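Local coordinates for protein catalase-3 (Neurospora crassa, PDB 4AJ9) that breaks down hydrogen peroxide to water and oxygen with a heme cofactor, probably protecting the cell from its toxic effects, at residues 108-120 with 241-255. Residues are numbered along the deposited sequence; the frame is centred on the assembly and turned at random. Where two conformers were deposited one is given.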
# COMPACT_ATOMS: atom_id res chain seq x y z
N GLY C 108 -19.83 3.73 -13.90
CA GLY C 108 -18.77 4.49 -14.54
C GLY C 108 -17.59 4.79 -13.64
O GLY C 108 -17.73 4.88 -12.41
N SER C 109 -16.42 4.93 -14.26
CA SER C 109 -15.21 5.34 -13.54
C SER C 109 -15.25 6.83 -13.23
O SER C 109 -16.17 7.53 -13.65
CB SER C 109 -13.98 5.03 -14.38
OG SER C 109 -13.69 3.65 -14.37
N ARG C 110 -14.28 7.29 -12.46
CA ARG C 110 -14.12 8.72 -12.24
C ARG C 110 -13.95 9.32 -13.62
O ARG C 110 -13.28 8.76 -14.46
CB ARG C 110 -12.88 9.00 -11.41
CG ARG C 110 -12.91 8.41 -10.02
CD ARG C 110 -11.63 8.78 -9.26
NE ARG C 110 -11.37 10.22 -9.32
CZ ARG C 110 -10.20 10.75 -9.67
NH1 ARG C 110 -9.17 9.97 -9.98
NH2 ARG C 110 -10.06 12.07 -9.70
N GLY C 111 -14.57 10.47 -13.85
CA GLY C 111 -14.43 11.12 -15.14
C GLY C 111 -15.52 10.77 -16.12
O GLY C 111 -15.70 11.49 -17.10
N SER C 112 -16.25 9.68 -15.89
CA SER C 112 -17.39 9.38 -16.77
C SER C 112 -18.48 10.42 -16.57
O SER C 112 -18.39 11.24 -15.68
CB SER C 112 -17.92 7.95 -16.56
OG SER C 112 -18.35 7.74 -15.22
N ALA C 113 -19.51 10.38 -17.41
CA ALA C 113 -20.50 11.45 -17.44
C ALA C 113 -21.59 11.33 -16.37
O ALA C 113 -22.09 10.24 -16.09
CB ALA C 113 -21.14 11.54 -18.85
N ASP C 114 -21.96 12.47 -15.80
CA ASP C 114 -23.04 12.53 -14.83
C ASP C 114 -24.36 12.01 -15.42
O ASP C 114 -25.16 11.40 -14.71
CB ASP C 114 -23.25 13.97 -14.34
CG ASP C 114 -22.19 14.42 -13.33
OD1 ASP C 114 -21.47 13.55 -12.77
OD2 ASP C 114 -22.10 15.65 -13.09
N THR C 115 -24.59 12.26 -16.71
CA THR C 115 -25.86 11.91 -17.33
C THR C 115 -25.85 10.60 -18.12
O THR C 115 -26.68 10.40 -19.02
CB THR C 115 -26.44 13.07 -18.21
OG1 THR C 115 -25.55 13.37 -19.29
CG2 THR C 115 -26.64 14.32 -17.36
N ALA C 116 -24.93 9.70 -17.80
CA ALA C 116 -25.08 8.30 -18.21
C ALA C 116 -26.38 7.78 -17.63
O ALA C 116 -26.81 8.27 -16.59
CB ALA C 116 -23.92 7.46 -17.68
N ARG C 117 -27.02 6.80 -18.26
CA ARG C 117 -28.15 6.11 -17.62
C ARG C 117 -27.64 5.10 -16.59
O ARG C 117 -26.82 4.24 -16.91
CB ARG C 117 -29.04 5.39 -18.65
CG ARG C 117 -30.14 4.54 -18.00
CD ARG C 117 -31.00 3.79 -19.00
NE ARG C 117 -31.66 4.66 -19.98
CZ ARG C 117 -32.73 5.42 -19.72
NH1 ARG C 117 -33.24 5.46 -18.49
NH2 ARG C 117 -33.27 6.16 -20.68
N ASP C 118 -28.13 5.18 -15.36
CA ASP C 118 -27.61 4.32 -14.30
C ASP C 118 -28.41 4.49 -13.02
O ASP C 118 -29.11 5.49 -12.85
CB ASP C 118 -26.14 4.67 -14.02
CG ASP C 118 -25.34 3.51 -13.47
OD1 ASP C 118 -25.92 2.43 -13.24
OD2 ASP C 118 -24.11 3.68 -13.26
N VAL C 119 -28.31 3.51 -12.13
CA VAL C 119 -28.77 3.72 -10.76
C VAL C 119 -27.89 4.84 -10.19
O VAL C 119 -26.79 5.05 -10.68
CB VAL C 119 -28.59 2.43 -9.95
CG1 VAL C 119 -28.93 2.65 -8.48
CG2 VAL C 119 -29.45 1.33 -10.53
N HIS C 120 -28.40 5.58 -9.20
CA HIS C 120 -27.63 6.65 -8.58
C HIS C 120 -27.51 6.45 -7.08
O HIS C 120 -28.50 6.11 -6.42
CB HIS C 120 -28.28 8.01 -8.84
CG HIS C 120 -28.28 8.39 -10.28
ND1 HIS C 120 -29.03 7.73 -11.22
CD2 HIS C 120 -27.56 9.33 -10.95
CE1 HIS C 120 -28.80 8.25 -12.41
NE2 HIS C 120 -27.92 9.22 -12.28
N TRP C 241 -33.66 10.48 -22.92
CA TRP C 241 -32.41 9.81 -23.27
C TRP C 241 -31.58 10.56 -24.32
O TRP C 241 -30.38 10.78 -24.15
CB TRP C 241 -32.65 8.36 -23.69
CG TRP C 241 -31.38 7.65 -24.07
CD1 TRP C 241 -31.11 7.06 -25.27
CD2 TRP C 241 -30.21 7.49 -23.26
NE1 TRP C 241 -29.83 6.53 -25.26
CE2 TRP C 241 -29.26 6.79 -24.04
CE3 TRP C 241 -29.86 7.88 -21.96
CZ2 TRP C 241 -28.00 6.44 -23.55
CZ3 TRP C 241 -28.60 7.55 -21.48
CH2 TRP C 241 -27.69 6.83 -22.27
N GLU C 242 -32.24 10.96 -25.41
CA GLU C 242 -31.56 11.68 -26.49
C GLU C 242 -30.91 12.98 -26.01
O GLU C 242 -29.93 13.42 -26.58
CB GLU C 242 -32.52 11.95 -27.67
CG GLU C 242 -33.83 12.62 -27.32
CD GLU C 242 -34.95 11.65 -26.95
OE1 GLU C 242 -34.65 10.52 -26.48
OE2 GLU C 242 -36.13 12.01 -27.12
N GLU C 243 -31.46 13.57 -24.95
CA GLU C 243 -30.90 14.76 -24.31
C GLU C 243 -29.70 14.39 -23.45
O GLU C 243 -28.63 15.00 -23.55
CB GLU C 243 -31.97 15.37 -23.41
CG GLU C 243 -31.56 16.59 -22.60
CD GLU C 243 -32.71 17.09 -21.74
OE1 GLU C 243 -33.63 16.29 -21.46
OE2 GLU C 243 -32.71 18.29 -21.36
N ALA C 244 -29.89 13.41 -22.58
CA ALA C 244 -28.85 12.94 -21.67
C ALA C 244 -27.57 12.55 -22.41
O ALA C 244 -26.47 12.76 -21.90
CB ALA C 244 -29.35 11.76 -20.84
N GLN C 245 -27.72 12.02 -23.62
CA GLN C 245 -26.56 11.61 -24.41
C GLN C 245 -25.72 12.79 -24.89
O GLN C 245 -24.50 12.76 -24.80
CB GLN C 245 -27.00 10.79 -25.61
CG GLN C 245 -27.48 9.40 -25.28
CD GLN C 245 -27.49 8.53 -26.51
OE1 GLN C 245 -28.20 8.81 -27.46
NE2 GLN C 245 -26.65 7.50 -26.51
N VAL C 246 -26.38 13.81 -25.42
CA VAL C 246 -25.66 15.00 -25.86
C VAL C 246 -25.03 15.69 -24.66
O VAL C 246 -23.90 16.18 -24.72
CB VAL C 246 -26.60 15.97 -26.61
CG1 VAL C 246 -25.91 17.30 -26.86
CG2 VAL C 246 -27.07 15.33 -27.93
N LEU C 247 -25.76 15.72 -23.56
CA LEU C 247 -25.30 16.37 -22.34
C LEU C 247 -24.04 15.71 -21.78
O LEU C 247 -23.17 16.40 -21.24
CB LEU C 247 -26.41 16.37 -21.28
CG LEU C 247 -26.21 17.11 -19.96
CD1 LEU C 247 -25.50 18.45 -20.15
CD2 LEU C 247 -27.57 17.29 -19.28
N ALA C 248 -23.94 14.39 -21.91
CA ALA C 248 -22.75 13.65 -21.47
C ALA C 248 -21.50 14.22 -22.15
O ALA C 248 -20.43 14.30 -21.54
CB ALA C 248 -22.88 12.16 -21.80
N GLY C 249 -21.64 14.61 -23.41
CA GLY C 249 -20.55 15.17 -24.18
C GLY C 249 -20.37 16.66 -23.95
O GLY C 249 -19.25 17.13 -23.76
N LYS C 250 -21.47 17.40 -23.93
CA LYS C 250 -21.42 18.85 -23.76
C LYS C 250 -21.04 19.29 -22.33
O LYS C 250 -20.41 20.33 -22.14
CB LYS C 250 -22.76 19.48 -24.17
CG LYS C 250 -23.08 19.31 -25.66
CD LYS C 250 -22.35 20.37 -26.50
CE LYS C 250 -22.58 20.17 -28.00
NZ LYS C 250 -21.91 21.23 -28.84
N ASN C 251 -21.44 18.51 -21.32
CA ASN C 251 -21.06 18.82 -19.94
C ASN C 251 -21.09 17.60 -19.01
O ASN C 251 -22.09 17.33 -18.35
CB ASN C 251 -21.90 19.95 -19.35
CG ASN C 251 -21.41 20.40 -17.98
OD1 ASN C 251 -20.38 19.92 -17.49
ND2 ASN C 251 -22.12 21.34 -17.35
N ALA C 252 -19.99 16.86 -18.98
CA ALA C 252 -19.91 15.66 -18.17
C ALA C 252 -20.15 15.98 -16.69
O ALA C 252 -20.47 15.09 -15.90
CB ALA C 252 -18.56 14.99 -18.38
N ASP C 253 -20.01 17.25 -16.33
CA ASP C 253 -20.09 17.67 -14.94
C ASP C 253 -21.44 18.28 -14.59
O ASP C 253 -21.58 18.98 -13.59
CB ASP C 253 -18.99 18.69 -14.67
CG ASP C 253 -17.61 18.10 -14.91
OD1 ASP C 253 -17.30 17.10 -14.25
OD2 ASP C 253 -16.87 18.62 -15.77
N PHE C 254 -22.44 17.99 -15.41
CA PHE C 254 -23.73 18.67 -15.29
C PHE C 254 -24.29 18.59 -13.87
O PHE C 254 -24.72 19.59 -13.30
CB PHE C 254 -24.71 18.07 -16.31
CG PHE C 254 -26.09 18.71 -16.29
CD1 PHE C 254 -26.30 19.99 -16.80
CD2 PHE C 254 -27.19 18.00 -15.82
CE1 PHE C 254 -27.56 20.56 -16.81
CE2 PHE C 254 -28.46 18.56 -15.84
CZ PHE C 254 -28.64 19.85 -16.33
N HIS C 255 -24.30 17.39 -13.30
CA HIS C 255 -24.91 17.21 -11.98
C HIS C 255 -24.07 17.78 -10.84
O HIS C 255 -24.60 18.41 -9.92
CB HIS C 255 -25.25 15.74 -11.71
CG HIS C 255 -26.41 15.23 -12.50
ND1 HIS C 255 -26.68 13.88 -12.64
CD2 HIS C 255 -27.39 15.88 -13.19
CE1 HIS C 255 -27.77 13.72 -13.39
NE2 HIS C 255 -28.21 14.92 -13.74
O HOH W 1 -25.36 11.48 -11.90
O HOH W 2 -23.30 14.67 -18.11
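Thr115 OG1 donates to Ala244 O at 2.8 Å, lying in the carbonyl plane on a lone pair; Ala244 O therefore serves two donors, the hydroxyl and the helical Ala248 N. The same OG1 accepts from a water that also donates to Asn251 O. With OG1 between backbone N and carbonyl carbon (chi1 62°), CG2 is left to meet Leu247 CD2 at 3.7 Å and one face of the His255 ring. A valine here would probably leave the water with Asn251 O alone of its two acceptors and Ala244 O with just the helical donor. Asp114 N reaches Ala252 O at 3.0 Å; the N-H...O angle is 162°, the donor a little out of the carbonyl plane. In the catalase fold, this joins the loop between barrel strands 96-104 and 121-128 to the junction of helices 241-250 and 254-264. Asp114 divides its carboxylate: OD2 takes a weak bond from His255 N (2.8 Å) and a further hydrogen bond from Arg256 N, while OD1 forms a salt bridge with Arg67, which also pairs with Asp253. A second water links Asp114 O to His255 ND1. Ala113 CB presses tightly on Ala248 CB (3.5 Å). Arg117 CB touches Trp241 CZ3 at 3.6 Å, the guanidinium tilted 37° from the indole and its NH1 bonded to Ala193 O.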